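Local coordinates for USG-1 protein homolog (Pseudomonas aeruginosa, PDB 2HJS) that probably binds a nicotinamide dinucleotide and acts as an oxidoreductase of the aspartate-semialdehyde dehydrogenase family, although its own activity is unproven, at residues A10-T15 / G59-F64; R35-A40 / S67-A72. All coordinates share one frame; numbering follows the deposited sequence.

Contacts 1 and 2 lie on one face of the parallel part of the Rossmann sheet in the presumed NAD-binding domain, with centres about 8 Å apart. Each spans one intervening strand: contact 1 crosses strand 36-40, which belongs to contact 2, while contact 2 crosses strand 9-12, which belongs to contact 1. The two are stitched together by probable backbone hydrogen bonds, Val11 N to His37 O at 2.8 Å and Gly13 N to Leu39 O at 2.7 Å. Side chains join them too, Phe64 CG lying 3.5 Å from Leu39 CD1. In contact 2, the side chain of His37 is about 6 Å from a bound 1,4-diethylene dioxide (DIO), probably from the crystallisation liquor.

Contact 1 (A10-T15 / G59-F64); sequences AVVGAT and GDVDSF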
loop_
_atom_site.group_PDB
_atom_site.type_symbol
_atom_site.label_atom_id
_atom_site.label_comp_id
_atom_site.label_asym_id
_atom_site.label_seq_id
_atom_site.Cartn_x
_atom_site.Cartn_y
_atom_site.Cartn_z
ATOM N N ALA A 10 -36.777 2.041 7.479
ATOM C CA ALA A 10 -36.125 1.077 8.351
ATOM C C ALA A 10 -34.621 1.143 8.099
ATOM O O ALA A 10 -34.206 1.313 6.962
ATOM C CB ALA A 10 -36.627 -0.321 8.054
ATOM N N VAL A 11 -33.816 1.015 9.153
ATOM C CA VAL A 11 -32.374 0.774 9.001
ATOM C C VAL A 11 -32.037 -0.568 9.641
ATOM O O VAL A 11 -32.072 -0.717 10.864
ATOM C CB VAL A 11 -31.485 1.904 9.589
ATOM C CG1 VAL A 11 -29.979 1.561 9.465
ATOM C CG2 VAL A 11 -31.797 3.248 8.911
ATOM N N VAL A 12 -31.720 -1.530 8.778
ATOM C CA VAL A 12 -31.348 -2.888 9.158
ATOM C C VAL A 12 -29.851 -2.914 9.379
ATOM O O VAL A 12 -29.085 -2.452 8.531
ATOM C CB VAL A 12 -31.815 -3.880 8.070
ATOM C CG1 VAL A 12 -31.406 -5.294 8.409
ATOM C CG2 VAL A 12 -33.359 -3.810 7.943
ATOM N N GLY A 13 -29.441 -3.387 10.552
ATOM C CA GLY A 13 -28.031 -3.397 10.959
ATOM C C GLY A 13 -27.619 -2.090 11.612
ATOM O O GLY A 13 -26.478 -1.653 11.510
ATOM N N ALA A 14 -28.558 -1.493 12.330
ATOM C CA ALA A 14 -28.431 -0.140 12.835
ATOM C C ALA A 14 -27.321 -0.013 13.863
ATOM O O ALA A 14 -26.793 1.070 14.054
ATOM C CB ALA A 14 -29.769 0.334 13.429
ATOM N N THR A 15 -26.973 -1.113 14.525
ATOM C CA THR A 15 -25.981 -1.087 15.611
ATOM C C THR A 15 -24.561 -1.349 15.079
ATOM O O THR A 15 -23.589 -1.237 15.805
ATOM C CB THR A 15 -26.315 -2.126 16.696
ATOM O OG1 THR A 15 -26.348 -3.422 16.098
ATOM C CG2 THR A 15 -27.680 -1.850 17.315
ATOM N N GLY A 59 -35.045 -2.937 17.259
ATOM C CA GLY A 59 -35.901 -4.127 17.195
ATOM C C GLY A 59 -35.248 -5.273 16.443
ATOM O O GLY A 59 -34.228 -5.083 15.783
ATOM N N ASP A 60 -35.821 -6.466 16.563
ATOM C CA ASP A 60 -35.287 -7.666 15.922
ATOM C C ASP A 60 -35.761 -7.677 14.475
ATOM O O ASP A 60 -36.958 -7.676 14.227
ATOM C CB ASP A 60 -35.778 -8.919 16.667
ATOM C CG ASP A 60 -35.177 -10.233 16.130
ATOM O OD1 ASP A 60 -34.522 -10.276 15.054
ATOM O OD2 ASP A 60 -35.378 -11.263 16.813
ATOM N N VAL A 61 -34.821 -7.677 13.528
ATOM C CA VAL A 61 -35.170 -7.773 12.107
ATOM C C VAL A 61 -36.083 -8.979 11.789
ATOM O O VAL A 61 -36.953 -8.877 10.930
ATOM C CB VAL A 61 -33.924 -7.724 11.176
ATOM C CG1 VAL A 61 -33.018 -8.947 11.371
ATOM C CG2 VAL A 61 -34.342 -7.570 9.718
ATOM N N ASP A 62 -35.907 -10.097 12.499
ATOM C CA ASP A 62 -36.709 -11.302 12.246
ATOM C C ASP A 62 -38.207 -11.099 12.513
ATOM O O ASP A 62 -39.037 -11.712 11.852
ATOM C CB ASP A 62 -36.185 -12.508 13.035
ATOM C CG ASP A 62 -34.865 -13.046 12.489
ATOM O OD1 ASP A 62 -34.421 -12.615 11.403
ATOM O OD2 ASP A 62 -34.266 -13.921 13.154
ATOM N N SER A 63 -38.531 -10.223 13.464
ATOM C CA SER A 63 -39.915 -9.922 13.855
ATOM C C SER A 63 -40.590 -8.817 13.043
ATOM O O SER A 63 -41.780 -8.604 13.199
ATOM C CB SER A 63 -39.954 -9.497 15.325
ATOM O OG SER A 63 -39.567 -10.555 16.185
ATOM N N PHE A 64 -39.839 -8.111 12.194
ATOM C CA PHE A 64 -40.303 -6.830 11.634
ATOM C C PHE A 64 -41.234 -6.947 10.434
ATOM O O PHE A 64 -40.983 -7.757 9.536
ATOM C CB PHE A 64 -39.103 -5.934 11.272
ATOM C CG PHE A 64 -39.483 -4.517 10.895
ATOM C CD1 PHE A 64 -39.908 -3.607 11.870
ATOM C CD2 PHE A 64 -39.402 -4.085 9.564
ATOM C CE1 PHE A 64 -40.244 -2.293 11.531
ATOM C CE2 PHE A 64 -39.735 -2.770 9.218
ATOM C CZ PHE A 64 -40.169 -1.877 10.209
#
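Val12 and Val61 bring their CA atoms to 6.9 Å, whereas those of Ala10 and Phe64 stay 9.5 Å apart, so the two backbones diverge and side chains alone bridge the distance. Val12 and Val61 meet methyl to methyl, CG1 of Val12 standing 3.9 Å from CG2 of Val61, with the two side chains crossing at about a right angle. In both valines the touching methyl is the one anti to the backbone N. The second point of contact is lighter: the CB methyl of Ala10 rests 4.1 Å from CE2 of the Phe64 ring, approaching it obliquely. Phe64 sends its ring over there because CG is anti to the backbone N (chi1 -171°). The bend that presents Val61 and Phe64 is a short 3-10 turn, opened by an Asx turn in which Asp62 N donates to Asp60 OD1 (2.9 Å), from above the carboxylate plane; Phe64 N then bonds to Val61 O at 3.2 Å. Segment 10-15 carries the first Rossmann strand and the turn after it, with Gly13 at positive phi, before helix 17-28. Strand 36-40 runs between strands 9-12 and 54-60. Helix 78-90 packs on this face through Val80 against Val12 and His84 against Val61, while Val11 turns to helix 17-28 instead.

Contact 2 (R35-A40 / S67-A72); sequences RLHLLA and SSVGLA
His37 and Val69 form a small, partly buried side-chain contact, extended by a water, near the start of two parallel strands of the Rossmann fold. Strand 36-40 carries the histidine; the valine lies in the loop leading into strand 71-74, and strand 9-12 runs between the two, paired by backbone bonds to both. The side chains therefore meet over that middle strand, where Val69 also packs on Ala10. The approach is tight, with CD2 of His37 3.4 Å from CG1 of Val69, and the methyl comes to the ring obliquely. His37 CG is anti to its carbonyl carbon (chi1 -59°), a setting that carries the imidazole across to the loop. On the same face of the sheet the ring of Phe64 meets the imidazole, their planes at about 55°, and also touches Val69. Ser68 lies close by, but its hydroxyl is engaged with Asp65 O, and OG stays 4.5 Å from His37 NE2. Its carbonyl, which Asn8 ND2 also reaches, serves the histidine indirectly: one water lies in the imidazole plane 2.8 Å from His37 NE2 and donates to Ser68 O, also at 2.8 Å.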
loop_
_atom_site.group_PDB
_atom_site.type_symbol
_atom_site.label_atom_id
_atom_site.label_comp_id
_atom_site.label_asym_id
_atom_site.label_seq_id
_atom_site.Cartn_x
_atom_site.Cartn_y
_atom_site.Cartn_z
ATOM N N ARG A 35 -41.633 7.971 10.194
ATOM C CA ARG A 35 -41.169 7.097 11.260
ATOM C C ARG A 35 -39.895 6.382 10.853
ATOM O O ARG A 35 -39.721 6.029 9.680
ATOM C CB ARG A 35 -42.254 6.094 11.647
ATOM C CG ARG A 35 -43.504 6.748 12.210
ATOM C CD ARG A 35 -44.562 5.701 12.546
ATOM N NE ARG A 35 -45.888 6.293 12.779
ATOM C CZ ARG A 35 -46.367 6.644 13.969
ATOM N NH1 ARG A 35 -45.635 6.475 15.055
ATOM N NH2 ARG A 35 -47.580 7.170 14.071
ATOM N N LEU A 36 -38.989 6.239 11.826
ATOM C CA LEU A 36 -37.742 5.522 11.666
ATOM C C LEU A 36 -37.741 4.264 12.536
ATOM O O LEU A 36 -38.013 4.335 13.735
ATOM C CB LEU A 36 -36.545 6.414 12.015
ATOM C CG LEU A 36 -35.148 5.789 11.937
ATOM C CD1 LEU A 36 -34.814 5.193 10.557
ATOM C CD2 LEU A 36 -34.036 6.747 12.390
ATOM N N HIS A 37 -37.407 3.128 11.927
ATOM C CA HIS A 37 -37.326 1.863 12.633
ATOM C C HIS A 37 -35.914 1.312 12.527
ATOM O O HIS A 37 -35.420 1.057 11.420
ATOM C CB HIS A 37 -38.329 0.863 12.040
ATOM C CG HIS A 37 -39.743 1.333 12.094
ATOM N ND1 HIS A 37 -40.492 1.283 13.250
ATOM C CD2 HIS A 37 -40.543 1.881 11.150
ATOM C CE1 HIS A 37 -41.698 1.774 13.016
ATOM N NE2 HIS A 37 -41.758 2.136 11.747
ATOM N N LEU A 38 -35.269 1.140 13.676
ATOM C CA LEU A 38 -33.926 0.592 13.763
ATOM C C LEU A 38 -33.963 -0.912 14.036
ATOM O O LEU A 38 -34.598 -1.360 14.969
ATOM C CB LEU A 38 -33.141 1.309 14.863
ATOM C CG LEU A 38 -33.050 2.838 14.808
ATOM C CD1 LEU A 38 -32.079 3.387 15.862
ATOM C CD2 LEU A 38 -32.647 3.313 13.431
ATOM N N LEU A 39 -33.270 -1.696 13.219
ATOM C CA LEU A 39 -33.331 -3.140 13.361
ATOM C C LEU A 39 -31.970 -3.761 13.357
ATOM O O LEU A 39 -31.048 -3.237 12.747
ATOM C CB LEU A 39 -34.193 -3.750 12.254
ATOM C CG LEU A 39 -35.599 -3.163 12.149
ATOM C CD1 LEU A 39 -36.127 -3.388 10.755
ATOM C CD2 LEU A 39 -36.542 -3.751 13.228
ATOM N N ALA A 40 -31.852 -4.887 14.044
ATOM C CA ALA A 40 -30.625 -5.675 14.047
ATOM C C ALA A 40 -30.977 -7.138 14.293
ATOM O O ALA A 40 -32.138 -7.469 14.444
ATOM C CB ALA A 40 -29.671 -5.164 15.105
ATOM N N SER A 67 -43.955 -4.185 5.448
ATOM C CA SER A 67 -45.040 -3.422 4.835
ATOM C C SER A 67 -45.234 -2.058 5.541
ATOM O O SER A 67 -45.829 -1.119 4.965
ATOM C CB SER A 67 -46.348 -4.235 4.759
ATOM O OG SER A 67 -46.827 -4.532 6.056
ATOM N N SER A 68 -44.700 -1.919 6.758
ATOM C CA SER A 68 -44.891 -0.680 7.525
ATOM C C SER A 68 -43.979 0.454 7.058
ATOM O O SER A 68 -44.186 1.623 7.423
ATOM C CB SER A 68 -44.645 -0.927 9.007
ATOM O OG SER A 68 -43.271 -1.207 9.220
ATOM N N VAL A 69 -42.941 0.092 6.279
ATOM C CA VAL A 69 -42.032 1.102 5.799
ATOM C C VAL A 69 -42.087 1.199 4.267
ATOM O O VAL A 69 -42.490 0.239 3.542
ATOM C CB VAL A 69 -40.568 0.893 6.371
ATOM C CG1 VAL A 69 -40.553 1.202 7.847
ATOM C CG2 VAL A 69 -40.060 -0.540 6.165
ATOM N N GLY A 70 -41.676 2.364 3.771
ATOM C CA GLY A 70 -41.570 2.603 2.336
ATOM C C GLY A 70 -40.151 2.505 1.769
ATOM O O GLY A 70 -39.986 2.336 0.564
ATOM N N LEU A 71 -39.133 2.642 2.622
ATOM C CA LEU A 71 -37.716 2.528 2.240
ATOM C C LEU A 71 -36.896 1.840 3.357
ATOM O O LEU A 71 -37.143 2.110 4.541
ATOM C CB LEU A 71 -37.110 3.921 1.944
ATOM C CG LEU A 71 -35.604 4.046 1.580
ATOM C CD1 LEU A 71 -35.237 3.296 0.261
ATOM C CD2 LEU A 71 -35.215 5.522 1.452
ATOM N N ALA A 72 -35.929 0.964 2.979
ATOM C CA ALA A 72 -35.066 0.260 3.938
ATOM C C ALA A 72 -33.611 0.304 3.494
ATOM O O ALA A 72 -33.283 -0.019 2.346
ATOM C CB ALA A 72 -35.496 -1.171 4.149
HETATM O O HOH W 1 -43.850 2.752 9.963
#